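Local coordinates for monalysin (Pseudomonas entomophila, PDB 4MKO), which forms membrane pores as a secreted aerolysin-like beta-barrel toxin, contributing to intestinal damage and lethality in Drosophila, with cytolytic and hemolytic activity, at residues Thr74-Arg85 / Trp120-Glu131; Arg3-Lys11 / Lys27-Ile35. All coordinates share one frame; numbering follows the deposited sequence. Where two conformers were deposited one is given.

Contact 1: Thr74-Arg85 / Trp120-Glu131; sequences TLSYQLTKGHTR and WSTTQSFTDTTE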
loop_
_atom_site.group_PDB
_atom_site.type_symbol
_atom_site.label_atom_id
_atom_site.label_comp_id
_atom_site.label_asym_id
_atom_site.label_seq_id
_atom_site.Cartn_x
_atom_site.Cartn_y
_atom_site.Cartn_z
ATOM N N THR A 74 -29.635 -2.825 -0.540
ATOM C CA THR A 74 -28.507 -2.461 0.311
ATOM C C THR A 74 -27.502 -3.605 0.206
ATOM O O THR A 74 -27.689 -4.667 0.799
ATOM C CB THR A 74 -28.972 -2.141 1.744
ATOM O OG1 THR A 74 -29.856 -1.028 1.675
ATOM C CG2 THR A 74 -27.804 -1.806 2.684
ATOM N N LEU A 75 -26.462 -3.404 -0.599
ATOM C CA LEU A 75 -25.433 -4.402 -0.818
ATOM C C LEU A 75 -24.441 -4.444 0.332
ATOM O O LEU A 75 -23.918 -3.408 0.708
ATOM C CB LEU A 75 -24.700 -4.104 -2.147
ATOM C CG LEU A 75 -23.799 -5.220 -2.665
ATOM C CD1 LEU A 75 -24.628 -6.358 -3.284
ATOM C CD2 LEU A 75 -22.858 -4.697 -3.704
ATOM N N SER A 76 -24.176 -5.645 0.871
ATOM C CA SER A 76 -23.189 -5.879 1.931
ATOM C C SER A 76 -21.977 -6.541 1.282
ATOM O O SER A 76 -22.128 -7.475 0.487
ATOM C CB SER A 76 -23.743 -6.812 3.005
ATOM O OG SER A 76 -24.607 -6.128 3.894
ATOM N N TYR A 77 -20.779 -6.079 1.628
ATOM C CA TYR A 77 -19.545 -6.645 1.062
ATOM C C TYR A 77 -18.463 -6.538 2.103
ATOM O O TYR A 77 -18.579 -5.728 3.032
ATOM C CB TYR A 77 -19.135 -5.943 -0.257
ATOM C CG TYR A 77 -19.220 -4.433 -0.190
ATOM C CD1 TYR A 77 -18.147 -3.673 0.269
ATOM C CD2 TYR A 77 -20.401 -3.767 -0.516
ATOM C CE1 TYR A 77 -18.234 -2.281 0.364
ATOM C CE2 TYR A 77 -20.511 -2.385 -0.391
ATOM C CZ TYR A 77 -19.424 -1.643 0.042
ATOM O OH TYR A 77 -19.554 -0.276 0.151
ATOM N N GLN A 78 -17.412 -7.340 1.956
ATOM C CA GLN A 78 -16.336 -7.347 2.924
ATOM C C GLN A 78 -15.176 -6.463 2.524
ATOM O O GLN A 78 -14.608 -6.640 1.448
ATOM C CB GLN A 78 -15.833 -8.787 3.173
ATOM C CG GLN A 78 -16.865 -9.741 3.807
ATOM C CD GLN A 78 -17.391 -9.227 5.123
ATOM O OE1 GLN A 78 -16.666 -9.152 6.117
ATOM N NE2 GLN A 78 -18.648 -8.795 5.134
ATOM N N LEU A 79 -14.821 -5.527 3.395
ATOM C CA LEU A 79 -13.611 -4.719 3.232
ATOM C C LEU A 79 -12.650 -5.197 4.309
ATOM O O LEU A 79 -13.032 -6.017 5.153
ATOM C CB LEU A 79 -13.901 -3.215 3.379
ATOM C CG LEU A 79 -14.851 -2.571 2.353
ATOM C CD1 LEU A 79 -14.998 -1.080 2.626
ATOM C CD2 LEU A 79 -14.379 -2.773 0.903
ATOM N N THR A 80 -11.401 -4.725 4.288
ATOM C CA THR A 80 -10.441 -5.098 5.326
ATOM C C THR A 80 -9.727 -3.878 5.888
ATOM O O THR A 80 -9.670 -2.818 5.244
ATOM C CB THR A 80 -9.424 -6.145 4.814
ATOM O OG1 THR A 80 -8.615 -5.555 3.792
ATOM C CG2 THR A 80 -10.080 -7.435 4.306
ATOM N N LYS A 81 -9.175 -4.032 7.105
ATOM C CA LYS A 81 -8.363 -3.040 7.785
ATOM C C LYS A 81 -7.050 -3.690 8.222
ATOM O O LYS A 81 -7.006 -4.908 8.379
ATOM C CB LYS A 81 -9.103 -2.352 8.945
ATOM C CG LYS A 81 -9.622 -3.262 10.052
ATOM C CD LYS A 81 -10.716 -2.527 10.838
ATOM C CE LYS A 81 -11.448 -3.451 11.779
ATOM N NZ LYS A 81 -12.517 -2.736 12.531
ATOM N N GLY A 82 -6.002 -2.873 8.375
ATOM C CA GLY A 82 -4.658 -3.338 8.725
ATOM C C GLY A 82 -3.902 -3.735 7.475
ATOM O O GLY A 82 -4.247 -3.290 6.374
ATOM N N HIS A 83 -2.891 -4.614 7.607
ATOM C CA HIS A 83 -2.176 -5.085 6.412
ATOM C C HIS A 83 -3.142 -5.806 5.459
ATOM O O HIS A 83 -4.130 -6.414 5.907
ATOM C CB HIS A 83 -0.987 -5.988 6.800
ATOM C CG HIS A 83 0.165 -5.221 7.367
ATOM N ND1 HIS A 83 0.163 -4.780 8.681
ATOM C CD2 HIS A 83 1.298 -4.790 6.765
ATOM C CE1 HIS A 83 1.309 -4.134 8.842
ATOM N NE2 HIS A 83 2.027 -4.124 7.719
ATOM N N THR A 84 -2.889 -5.717 4.137
ATOM C CA THR A 84 -3.776 -6.363 3.160
ATOM C C THR A 84 -3.719 -7.888 3.255
ATOM O O THR A 84 -2.704 -8.436 3.679
ATOM C CB THR A 84 -3.435 -5.939 1.727
ATOM O OG1 THR A 84 -2.168 -6.511 1.379
ATOM C CG2 THR A 84 -3.440 -4.432 1.546
ATOM N N ARG A 85 -4.784 -8.569 2.796
ATOM C CA ARG A 85 -4.794 -10.025 2.786
ATOM C C ARG A 85 -3.641 -10.538 1.910
ATOM O O ARG A 85 -2.952 -11.468 2.314
ATOM C CB ARG A 85 -6.136 -10.564 2.263
ATOM C CG ARG A 85 -6.328 -12.071 2.507
ATOM C CD ARG A 85 -6.605 -12.402 3.975
ATOM N NE ARG A 85 -7.939 -11.980 4.423
ATOM C CZ ARG A 85 -8.316 -11.912 5.700
ATOM N NH1 ARG A 85 -7.456 -12.200 6.672
ATOM N NH2 ARG A 85 -9.547 -11.530 6.015
ATOM N N TRP A 120 -2.088 -0.664 11.267
ATOM C CA TRP A 120 -0.874 -1.413 10.911
ATOM C C TRP A 120 -0.847 -2.819 11.511
ATOM O O TRP A 120 0.200 -3.477 11.551
ATOM C CB TRP A 120 0.359 -0.605 11.325
ATOM C CG TRP A 120 0.519 0.685 10.569
ATOM C CD1 TRP A 120 -0.017 1.899 10.887
ATOM C CD2 TRP A 120 1.254 0.874 9.351
ATOM N NE1 TRP A 120 0.365 2.847 9.957
ATOM C CE2 TRP A 120 1.137 2.241 8.995
ATOM C CE3 TRP A 120 2.044 0.025 8.546
ATOM C CZ2 TRP A 120 1.812 2.791 7.898
ATOM C CZ3 TRP A 120 2.696 0.568 7.447
ATOM C CH2 TRP A 120 2.571 1.936 7.127
ATOM N N SER A 121 -2.010 -3.288 11.956
ATOM C CA SER A 121 -2.148 -4.603 12.565
ATOM C C SER A 121 -2.379 -5.673 11.497
ATOM O O SER A 121 -2.210 -5.424 10.289
ATOM C CB SER A 121 -3.293 -4.581 13.585
ATOM O OG SER A 121 -3.269 -5.731 14.417
ATOM N N THR A 122 -2.768 -6.882 11.939
ATOM C CA THR A 122 -3.076 -7.983 11.047
ATOM C C THR A 122 -4.383 -7.694 10.313
ATOM O O THR A 122 -5.204 -6.914 10.814
ATOM C CB THR A 122 -3.140 -9.309 11.834
ATOM O OG1 THR A 122 -4.116 -9.187 12.869
ATOM C CG2 THR A 122 -1.779 -9.712 12.421
ATOM N N THR A 123 -4.570 -8.313 9.131
ATOM C CA THR A 123 -5.777 -8.171 8.318
ATOM C C THR A 123 -7.019 -8.547 9.139
ATOM O O THR A 123 -7.069 -9.625 9.758
ATOM C CB THR A 123 -5.738 -9.072 7.064
ATOM O OG1 THR A 123 -4.446 -9.021 6.445
ATOM C CG2 THR A 123 -6.809 -8.696 6.045
ATOM N N GLN A 124 -7.998 -7.638 9.136
ATOM C CA GLN A 124 -9.275 -7.839 9.811
ATOM C C GLN A 124 -10.387 -7.445 8.841
ATOM O O GLN A 124 -10.389 -6.327 8.332
ATOM C CB GLN A 124 -9.348 -7.030 11.126
ATOM C CG GLN A 124 -10.658 -7.203 11.911
ATOM C CD GLN A 124 -10.894 -8.623 12.382
ATOM O OE1 GLN A 124 -10.160 -9.163 13.219
ATOM N NE2 GLN A 124 -11.929 -9.258 11.851
ATOM N N SER A 125 -11.299 -8.384 8.554
ATOM C CA SER A 125 -12.422 -8.124 7.653
ATOM C C SER A 125 -13.537 -7.400 8.410
ATOM O O SER A 125 -13.665 -7.556 9.632
ATOM C CB SER A 125 -12.957 -9.424 7.061
ATOM O OG SER A 125 -13.534 -10.234 8.071
ATOM N N PHE A 126 -14.326 -6.599 7.691
ATOM C CA PHE A 126 -15.473 -5.874 8.243
ATOM C C PHE A 126 -16.481 -5.668 7.141
ATOM O O PHE A 126 -16.109 -5.569 5.966
ATOM C CB PHE A 126 -15.098 -4.556 8.942
ATOM C CG PHE A 126 -14.630 -3.435 8.050
ATOM C CD1 PHE A 126 -13.305 -3.368 7.625
ATOM C CD2 PHE A 126 -15.499 -2.416 7.673
ATOM C CE1 PHE A 126 -12.869 -2.314 6.820
ATOM C CE2 PHE A 126 -15.063 -1.362 6.866
ATOM C CZ PHE A 126 -13.744 -1.311 6.453
ATOM N N THR A 127 -17.764 -5.619 7.521
ATOM C CA THR A 127 -18.857 -5.449 6.583
ATOM C C THR A 127 -19.075 -3.974 6.299
ATOM O O THR A 127 -19.156 -3.160 7.227
ATOM C CB THR A 127 -20.145 -6.109 7.148
ATOM O OG1 THR A 127 -19.842 -7.455 7.518
ATOM C CG2 THR A 127 -21.313 -6.095 6.153
ATOM N N ASP A 128 -19.212 -3.646 5.017
ATOM C CA ASP A 128 -19.560 -2.306 4.585
ATOM C C ASP A 128 -20.799 -2.422 3.698
ATOM O O ASP A 128 -21.018 -3.470 3.083
ATOM C CB ASP A 128 -18.392 -1.616 3.863
ATOM C CG ASP A 128 -18.632 -0.141 3.638
ATOM O OD1 ASP A 128 -18.998 0.552 4.609
ATOM O OD2 ASP A 128 -18.429 0.328 2.494
ATOM N N THR A 129 -21.653 -1.394 3.701
ATOM C CA THR A 129 -22.870 -1.435 2.886
ATOM C C THR A 129 -23.006 -0.189 2.048
ATOM O O THR A 129 -22.567 0.874 2.476
ATOM C CB THR A 129 -24.145 -1.609 3.772
ATOM O OG1 THR A 129 -24.335 -0.447 4.581
ATOM C CG2 THR A 129 -24.122 -2.879 4.645
ATOM N N THR A 130 -23.657 -0.317 0.876
ATOM C CA THR A 130 -24.013 0.778 -0.022
ATOM C C THR A 130 -25.377 0.465 -0.645
ATOM O O THR A 130 -25.562 -0.624 -1.204
ATOM C CB THR A 130 -22.933 1.036 -1.105
ATOM O OG1 THR A 130 -21.693 1.320 -0.459
ATOM C CG2 THR A 130 -23.285 2.217 -2.017
ATOM N N GLU A 131 -26.315 1.421 -0.564
ATOM C CA GLU A 131 -27.615 1.250 -1.209
ATOM C C GLU A 131 -27.357 1.503 -2.686
ATOM O O GLU A 131 -26.761 2.523 -3.040
ATOM C CB GLU A 131 -28.678 2.211 -0.645
ATOM C CG GLU A 131 -30.066 1.877 -1.171
ATOM C CD GLU A 131 -31.190 2.756 -0.660
ATOM O OE1 GLU A 131 -32.059 2.236 0.075
ATOM O OE2 GLU A 131 -31.221 3.957 -1.017
HETATM O O HOH W 1 -32.125 -0.491 0.201
HETATM O O HOH W 2 -10.465 -11.080 9.019
#

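Contact 2: Arg3-Lys11 / Lys27-Ile35; sequences RFDQYPTKK and KQGCWVDGI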
loop_
_atom_site.group_PDB
_atom_site.type_symbol
_atom_site.label_atom_id
_atom_site.label_comp_id
_atom_site.label_asym_id
_atom_site.label_seq_id
_atom_site.Cartn_x
_atom_site.Cartn_y
_atom_site.Cartn_z
ATOM N N ARG A 3 4.400 -1.151 -17.336
ATOM C CA ARG A 3 4.738 0.251 -17.589
ATOM C C ARG A 3 4.152 1.191 -16.519
ATOM O O ARG A 3 3.235 1.982 -16.791
ATOM C CB ARG A 3 4.280 0.666 -19.009
ATOM C CG ARG A 3 4.849 -0.195 -20.155
ATOM C CD ARG A 3 6.308 0.090 -20.495
ATOM N NE ARG A 3 6.547 1.493 -20.838
ATOM C CZ ARG A 3 6.352 2.020 -22.044
ATOM N NH1 ARG A 3 5.892 1.270 -23.039
ATOM N NH2 ARG A 3 6.602 3.303 -22.261
ATOM N N PHE A 4 4.686 1.093 -15.296
ATOM C CA PHE A 4 4.205 1.907 -14.174
ATOM C C PHE A 4 4.529 3.406 -14.358
ATOM O O PHE A 4 3.992 4.243 -13.616
ATOM C CB PHE A 4 4.657 1.330 -12.822
ATOM C CG PHE A 4 3.718 0.282 -12.250
ATOM C CD1 PHE A 4 3.191 -0.731 -13.057
ATOM C CD2 PHE A 4 3.381 0.289 -10.903
ATOM C CE1 PHE A 4 2.361 -1.726 -12.517
ATOM C CE2 PHE A 4 2.541 -0.698 -10.366
ATOM C CZ PHE A 4 2.036 -1.702 -11.174
ATOM N N ASP A 5 5.324 3.744 -15.407
ATOM C CA ASP A 5 5.617 5.133 -15.760
ATOM C C ASP A 5 4.328 5.846 -16.219
ATOM O O ASP A 5 4.268 7.075 -16.216
ATOM C CB ASP A 5 6.765 5.242 -16.803
ATOM C CG ASP A 5 6.721 4.333 -18.033
ATOM O OD1 ASP A 5 5.966 3.342 -18.023
ATOM O OD2 ASP A 5 7.493 4.580 -18.979
ATOM N N GLN A 6 3.278 5.078 -16.570
ATOM C CA GLN A 6 1.990 5.642 -16.987
ATOM C C GLN A 6 1.228 6.292 -15.838
ATOM O O GLN A 6 0.343 7.110 -16.092
ATOM C CB GLN A 6 1.087 4.570 -17.655
ATOM C CG GLN A 6 0.404 3.595 -16.679
ATOM C CD GLN A 6 -0.289 2.473 -17.398
ATOM O OE1 GLN A 6 -1.410 2.631 -17.885
ATOM N NE2 GLN A 6 0.352 1.310 -17.451
ATOM N N TYR A 7 1.508 5.874 -14.579
ATOM C CA TYR A 7 0.743 6.375 -13.445
ATOM C C TYR A 7 1.285 7.705 -12.943
ATOM O O TYR A 7 2.509 7.877 -12.925
ATOM C CB TYR A 7 0.689 5.341 -12.303
ATOM C CG TYR A 7 0.162 3.994 -12.750
ATOM C CD1 TYR A 7 -1.151 3.850 -13.196
ATOM C CD2 TYR A 7 0.981 2.869 -12.754
ATOM C CE1 TYR A 7 -1.629 2.624 -13.649
ATOM C CE2 TYR A 7 0.507 1.633 -13.188
ATOM C CZ TYR A 7 -0.800 1.518 -13.634
ATOM O OH TYR A 7 -1.287 0.304 -14.051
ATOM N N PRO A 8 0.391 8.638 -12.540
ATOM C CA PRO A 8 0.857 9.946 -12.044
ATOM C C PRO A 8 1.351 9.823 -10.596
ATOM O O PRO A 8 1.188 8.765 -9.982
ATOM C CB PRO A 8 -0.412 10.803 -12.099
ATOM C CG PRO A 8 -1.517 9.824 -11.826
ATOM C CD PRO A 8 -1.087 8.550 -12.512
ATOM N N THR A 9 1.901 10.921 -10.055
ATOM C CA THR A 9 2.386 10.999 -8.671
ATOM C C THR A 9 1.475 11.958 -7.896
ATOM O O THR A 9 1.181 13.056 -8.372
ATOM C CB THR A 9 3.854 11.454 -8.645
ATOM O OG1 THR A 9 4.634 10.519 -9.380
ATOM C CG2 THR A 9 4.415 11.565 -7.216
ATOM N N LYS A 10 1.015 11.534 -6.714
ATOM C CA LYS A 10 0.088 12.321 -5.900
ATOM C C LYS A 10 0.634 12.497 -4.499
ATOM O O LYS A 10 1.235 11.572 -3.962
ATOM C CB LYS A 10 -1.298 11.660 -5.841
ATOM C CG LYS A 10 -1.941 11.398 -7.209
ATOM C CD LYS A 10 -2.316 12.712 -7.894
ATOM C CE LYS A 10 -2.613 12.525 -9.351
ATOM N NZ LYS A 10 -2.954 13.837 -9.968
ATOM N N LYS A 11 0.416 13.678 -3.908
ATOM C CA LYS A 11 0.879 13.960 -2.550
ATOM C C LYS A 11 -0.337 14.227 -1.646
ATOM O O LYS A 11 -1.000 15.247 -1.806
ATOM C CB LYS A 11 1.836 15.163 -2.555
ATOM C CG LYS A 11 2.387 15.543 -1.182
ATOM C CD LYS A 11 3.395 16.677 -1.344
ATOM C CE LYS A 11 3.987 17.121 -0.033
ATOM N NZ LYS A 11 4.926 18.264 -0.220
ATOM N N LYS A 27 -9.268 4.406 -13.556
ATOM C CA LYS A 27 -8.092 4.619 -12.704
ATOM C C LYS A 27 -7.680 3.318 -12.026
ATOM O O LYS A 27 -8.548 2.541 -11.620
ATOM C CB LYS A 27 -8.387 5.713 -11.651
ATOM C CG LYS A 27 -8.830 7.087 -12.217
ATOM C CD LYS A 27 -7.892 7.649 -13.305
ATOM C CE LYS A 27 -8.314 9.013 -13.795
ATOM N NZ LYS A 27 -7.817 10.077 -12.885
ATOM N N GLN A 28 -6.364 3.050 -11.948
ATOM C CA GLN A 28 -5.861 1.825 -11.304
ATOM C C GLN A 28 -5.024 2.163 -10.069
ATOM O O GLN A 28 -5.047 1.428 -9.089
ATOM C CB GLN A 28 -4.963 1.032 -12.268
ATOM C CG GLN A 28 -5.696 0.262 -13.358
ATOM C CD GLN A 28 -4.693 -0.370 -14.283
ATOM O OE1 GLN A 28 -3.866 0.313 -14.905
ATOM N NE2 GLN A 28 -4.721 -1.690 -14.372
ATOM N N GLY A 29 -4.221 3.216 -10.165
ATOM C CA GLY A 29 -3.318 3.555 -9.072
ATOM C C GLY A 29 -2.398 4.715 -9.370
ATOM O O GLY A 29 -2.383 5.259 -10.480
ATOM N N CYS A 30 -1.673 5.144 -8.339
ATOM C CA CYS A 30 -0.786 6.279 -8.467
ATOM C C CYS A 30 0.446 6.102 -7.590
ATOM O O CYS A 30 0.392 5.391 -6.577
ATOM C CB CYS A 30 -1.526 7.583 -8.158
ATOM S SG CYS A 30 -2.178 7.719 -6.465
ATOM N N TRP A 31 1.557 6.726 -8.000
ATOM C CA TRP A 31 2.760 6.808 -7.169
ATOM C C TRP A 31 2.406 7.827 -6.098
ATOM O O TRP A 31 1.643 8.766 -6.354
ATOM C CB TRP A 31 3.950 7.307 -7.990
ATOM C CG TRP A 31 4.400 6.326 -9.029
ATOM C CD1 TRP A 31 3.976 6.251 -10.325
ATOM C CD2 TRP A 31 5.315 5.238 -8.841
ATOM N NE1 TRP A 31 4.643 5.244 -10.980
ATOM C CE2 TRP A 31 5.448 4.583 -10.086
ATOM C CE3 TRP A 31 6.046 4.755 -7.737
ATOM C CZ2 TRP A 31 6.285 3.471 -10.264
ATOM C CZ3 TRP A 31 6.889 3.659 -7.917
ATOM C CH2 TRP A 31 7.002 3.027 -9.167
ATOM N N VAL A 32 2.925 7.639 -4.890
ATOM C CA VAL A 32 2.625 8.532 -3.768
ATOM C C VAL A 32 3.907 9.238 -3.344
ATOM O O VAL A 32 4.907 8.567 -3.091
ATOM C CB VAL A 32 2.008 7.734 -2.577
ATOM C CG1 VAL A 32 1.827 8.629 -1.340
ATOM C CG2 VAL A 32 0.679 7.101 -2.977
ATOM N N ASP A 33 3.859 10.569 -3.238
ATOM C CA ASP A 33 4.981 11.391 -2.763
ATOM C C ASP A 33 4.751 11.531 -1.255
ATOM O O ASP A 33 3.851 12.263 -0.817
ATOM C CB ASP A 33 4.956 12.773 -3.459
ATOM C CG ASP A 33 5.912 13.826 -2.908
ATOM O OD1 ASP A 33 6.749 13.482 -2.047
ATOM O OD2 ASP A 33 5.824 14.987 -3.345
ATOM N N GLY A 34 5.502 10.755 -0.487
ATOM C CA GLY A 34 5.384 10.752 0.965
ATOM C C GLY A 34 6.731 10.888 1.638
ATOM O O GLY A 34 7.769 10.740 0.984
ATOM N N ILE A 35 6.717 11.159 2.953
ATOM C CA ILE A 35 7.950 11.325 3.736
ATOM C C ILE A 35 8.559 9.985 4.144
ATOM O O ILE A 35 7.866 8.959 4.189
ATOM C CB ILE A 35 7.707 12.226 4.995
ATOM C CG1 ILE A 35 6.698 11.576 5.978
ATOM C CG2 ILE A 35 7.272 13.682 4.578
ATOM C CD1 ILE A 35 6.954 11.919 7.445
#

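Contact 1: Thr74-Arg85 / Trp120-Glu131
Strands 74-81 and 124-131 pair antiparallel as a two-stranded sheet, with Leu75, Tyr77, Leu79 and Lys81 facing Thr130, Asp128, Phe126 and Gln124 in the hydrogen-bonded pairs. Both belong to the inferred pore-forming region; in aerolysin-like toxins such a region refolds into the transmembrane hairpin, so this pairing is consistent with its stowed, soluble state. Each of the four pairs exchanges two backbone N-H...O=C bonds, and between them CA-H groups lean on the same carbonyls.

On the face of Ser76, Gln78 and Thr80, largely solvent-exposed, hydroxyls, an amide and threonine methyls meet. Gln78, bent at chi2 (-57°), swings its amide across the strand, and NE2 donates in the amide plane to Thr127 OG1 (3.0 Å, 175°). At the far end one water joins Thr74 OG1 to Glu131 OE1.

The other face packs on strands 46-67 and 136-151. Leu79 CB lies over one face of the Phe126 ring, offset toward its rim, 3.6 Å from CZ. The Tyr77 ring covers the carbonyl of its partner, Asp128 O sitting over the ring centre. From there Tyr77 OH shares a hydrogen bond with Thr130 OG1 (2.7 Å) at the ring edge and approaches Asp128 OD2 more weakly; Arg187 binds both hydroxyls. Lys81 runs beside Gln124, its NZ salt-bridged to Glu118.

Where strand 74-81 runs out and before strand 124-131 begins, side chains join the two segments. Thr123 OG1 donates to His83 O (2.7 Å), while Thr123 CG2 covers one face of the Arg85 guanidinium, 3.6 Å from CZ. Ser121 O is gripped twice by His83, from opposite faces of the carbonyl plane: backbone N at 2.9 Å, and ND1 at 2.9 Å with Ser121 O in the imidazole plane.

Contact 2: Arg3-Lys11 / Lys27-Ile35
Phe4 O is gripped from opposite faces of its carbonyl plane, by Tyr7 N, just after the 3-10 segment 4-6, and by the indole of Trp31. Trp31 NE1 donates at 2.9 Å to Phe4 O, which lies close to the indole plane, and the adjoining edge carries on the contact, with CZ2 3.7 Å from Phe4 CB. CD1 on the same ring edge rests near Tyr7 O. Phe4 and Tyr7 thus line one edge of the indole, while His221 stacks on the ring and Phe56 meets it edge-to-face. Tyr7 OH donates to Gln28 OE1 (2.7 Å), from well above the amide plane, and the other end of that amide is held by Thr197. Over one face of the Tyr7 ring sits Gln6 CG.

Beyond Pro8 the chain becomes an edge strand. Trp31 N donates to Pro8 O, Lys10 N to Trp31 O, and Asp33 N to Lys10 O (2.9 Å, 168°). Lys10 CG, beside its backbone N (chi1 -56°), lies 3.8 Å from Cys30 SG, a ligand of a bound mercury ion. Thr9 leans OG1 on Trp31 CB at 3.6 Å. A bound zinc ion lies about 2 Å from the nearest atom of the Asp33 side chain. Strands 9-10 and 29-32, parallel and joined through helix 12-20, make a beta-alpha-beta crossover.

From the N terminus the chain first makes contact 2: residues 3-11 lead into helix 12-20 and return as 27-35, closing a short loop that adds strand 9-10 to the edge of the mixed sheet. The chain then runs on through strands 29-43 and 46-67 before contact 1 opens at residue 74. Contact 1 closes a loop of 34 residues that carries most of helix 85-90, strand 95-96 and helix 103-107; strand 95-96 pairs antiparallel with strand 29-43, bringing this loop back to the strand of contact 2. The two contacts lie in series, neither nesting nor crossing, on opposite sides of the chain's centre, their centres about 24 Å apart. Strand 46-67 touches both.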